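Long-range contact in cell wall surface anchor family protein (Streptococcus agalactiae serogroup V, PDB 3TVY), which serves as the adhesive tip pilin GBS104 of the pilus, this chain covering its von Willebrand factor A-type domain and probably contacting the host: residues Q9-V14 / K165-H170. Numbering follows the deposited sequence.
Sequences QPLDVV and KKLIFH
From Leu11 to Val14 the chain pairs in parallel with Lys165 to Ile168, the two strand axes inclined by 24° and 4.8 Å apart at their closest. Five backbone hydrogen bonds run the length of the ladder, from Lys165 N to Pro10 O (2.9 Å) through to Phe169 N and Val14 O (3.0 Å); Asp12, Val14, Lys165 and Leu167 each give one and accept one. On one face, Leu11 lies alongside Lys165, its CD2 branch 3.5 Å from Lys165 CB. The other branch, CD1, meets Leu167 CD2 at 3.8 Å, and Leu167 CD2 also touches Val13 CG2. With CG1 anti to the backbone N (chi1 -178°), Val13 splits its branches between two partners, CG1 reaching the ring edge of Phe169, 3.5 Å from CD2 and near the ring plane. Helices 33-49 and 361-370 cover this apolar layer. Across the sheet, Val14 and Ile168 pack on helix 145-159. Strand 165-172 is the middle strand of the parallel sheet of the Rossmann-like vWA fold, and strand 11-18 lies between it and strand 55-61. Beside Val14 and Ile168, the buried Asp12 carboxylate is held by salt bridges to Arg55 and Arg164, outside the two segments, and a hydrogen bond with Ser160, which would favour its charged form.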
loop_
_atom_site.group_PDB
_atom_site.type_symbol
_atom_site.label_atom_id
_atom_site.label_comp_id
_atom_site.label_asym_id
_atom_site.label_seq_id
_atom_site.Cartn_x
_atom_site.Cartn_y
_atom_site.Cartn_z
ATOM N N GLN A 9 -29.600 -12.509 8.465
ATOM C CA GLN A 9 -28.204 -13.002 8.197
ATOM C C GLN A 9 -27.225 -12.232 9.070
ATOM O O GLN A 9 -27.193 -10.991 9.022
ATOM C CB GLN A 9 -27.791 -12.871 6.709
ATOM C CG GLN A 9 -28.037 -14.119 5.839
ATOM C CD GLN A 9 -27.212 -14.162 4.534
ATOM O OE1 GLN A 9 -26.529 -13.197 4.164
ATOM N NE2 GLN A 9 -27.288 -15.301 3.831
ATOM N N PRO A 10 -26.419 -12.964 9.855
ATOM C CA PRO A 10 -25.403 -12.371 10.725
ATOM C C PRO A 10 -24.344 -11.644 9.883
ATOM O O PRO A 10 -24.222 -11.892 8.674
ATOM C CB PRO A 10 -24.773 -13.580 11.433
ATOM C CG PRO A 10 -25.604 -14.779 11.061
ATOM C CD PRO A 10 -26.305 -14.438 9.788
ATOM N N LEU A 11 -23.596 -10.748 10.520
ATOM C CA LEU A 11 -22.555 -9.985 9.818
ATOM C C LEU A 11 -21.149 -10.423 10.183
ATOM O O LEU A 11 -20.825 -10.573 11.356
ATOM C CB LEU A 11 -22.701 -8.479 10.068
ATOM C CG LEU A 11 -24.033 -7.762 9.801
ATOM C CD1 LEU A 11 -23.859 -6.275 10.065
ATOM C CD2 LEU A 11 -24.531 -7.968 8.434
ATOM N N ASP A 12 -20.332 -10.635 9.157
ATOM C CA ASP A 12 -18.906 -10.818 9.294
ATOM C C ASP A 12 -18.253 -9.556 8.738
ATOM O O ASP A 12 -18.415 -9.257 7.554
ATOM C CB ASP A 12 -18.459 -12.032 8.497
ATOM C CG ASP A 12 -18.689 -13.354 9.243
ATOM O OD1 ASP A 12 -18.901 -13.364 10.481
ATOM O OD2 ASP A 12 -18.652 -14.393 8.582
ATOM N N VAL A 13 -17.530 -8.814 9.587
ATOM C CA VAL A 13 -17.014 -7.479 9.202
ATOM C C VAL A 13 -15.484 -7.449 9.359
ATOM O O VAL A 13 -14.950 -7.764 10.439
ATOM C CB VAL A 13 -17.654 -6.329 10.072
ATOM C CG1 VAL A 13 -17.173 -4.960 9.652
ATOM C CG2 VAL A 13 -19.178 -6.368 10.027
ATOM N N VAL A 14 -14.772 -7.076 8.290
ATOM C CA VAL A 14 -13.364 -6.745 8.417
ATOM C C VAL A 14 -13.229 -5.199 8.392
ATOM O O VAL A 14 -13.694 -4.554 7.434
ATOM C CB VAL A 14 -12.534 -7.364 7.270
ATOM C CG1 VAL A 14 -11.085 -6.914 7.350
ATOM C CG2 VAL A 14 -12.607 -8.911 7.300
ATOM N N LYS A 165 -23.598 -12.383 5.900
ATOM C CA LYS A 165 -23.474 -11.098 5.216
ATOM C C LYS A 165 -22.078 -10.529 5.469
ATOM O O LYS A 165 -21.680 -10.366 6.642
ATOM C CB LYS A 165 -24.570 -10.102 5.634
ATOM C CG LYS A 165 -24.483 -8.750 4.897
ATOM C CD LYS A 165 -25.762 -8.398 4.175
ATOM C CE LYS A 165 -25.439 -7.838 2.781
ATOM N NZ LYS A 165 -26.452 -6.875 2.253
ATOM N N LYS A 166 -21.345 -10.250 4.380
ATOM C CA LYS A 166 -19.946 -9.808 4.476
ATOM C C LYS A 166 -19.710 -8.322 4.126
ATOM O O LYS A 166 -20.110 -7.824 3.039
ATOM C CB LYS A 166 -19.021 -10.721 3.683
ATOM C CG LYS A 166 -19.119 -12.206 4.134
ATOM C CD LYS A 166 -18.418 -13.166 3.181
ATOM C CE LYS A 166 -19.275 -13.500 1.961
ATOM N NZ LYS A 166 -20.508 -14.298 2.284
ATOM N N LEU A 167 -19.059 -7.646 5.074
ATOM C CA LEU A 167 -18.794 -6.193 5.001
ATOM C C LEU A 167 -17.293 -5.874 5.212
ATOM O O LEU A 167 -16.611 -6.508 6.038
ATOM C CB LEU A 167 -19.585 -5.463 6.079
ATOM C CG LEU A 167 -21.066 -5.074 6.023
ATOM C CD1 LEU A 167 -21.962 -6.008 5.284
ATOM C CD2 LEU A 167 -21.513 -4.937 7.445
ATOM N N ILE A 168 -16.798 -4.894 4.456
ATOM C CA ILE A 168 -15.524 -4.264 4.763
ATOM C C ILE A 168 -15.700 -2.755 4.971
ATOM O O ILE A 168 -16.376 -2.072 4.178
ATOM C CB ILE A 168 -14.464 -4.520 3.654
ATOM C CG1 ILE A 168 -14.128 -6.011 3.561
ATOM C CG2 ILE A 168 -13.202 -3.675 3.881
ATOM C CD1 ILE A 168 -13.402 -6.395 2.298
ATOM N N PHE A 169 -15.102 -2.267 6.056
ATOM C CA PHE A 169 -14.987 -0.836 6.306
ATOM C C PHE A 169 -13.524 -0.428 6.242
ATOM O O PHE A 169 -12.707 -0.882 7.050
ATOM C CB PHE A 169 -15.584 -0.463 7.672
ATOM C CG PHE A 169 -17.094 -0.604 7.743
ATOM C CD1 PHE A 169 -17.918 0.477 7.462
ATOM C CD2 PHE A 169 -17.681 -1.816 8.103
ATOM C CE1 PHE A 169 -19.316 0.360 7.532
ATOM C CE2 PHE A 169 -19.090 -1.942 8.178
ATOM C CZ PHE A 169 -19.888 -0.857 7.885
ATOM N N HIS A 170 -13.198 0.454 5.309
ATOM C CA HIS A 170 -11.814 0.810 5.029
ATOM C C HIS A 170 -11.567 2.290 5.328
ATOM O O HIS A 170 -12.134 3.161 4.696
ATOM C CB HIS A 170 -11.470 0.404 3.573
ATOM C CG HIS A 170 -10.062 0.707 3.143
ATOM N ND1 HIS A 170 -9.690 0.716 1.811
ATOM C CD2 HIS A 170 -8.944 1.024 3.850
ATOM C CE1 HIS A 170 -8.403 1.015 1.717
ATOM N NE2 HIS A 170 -7.929 1.210 2.936
#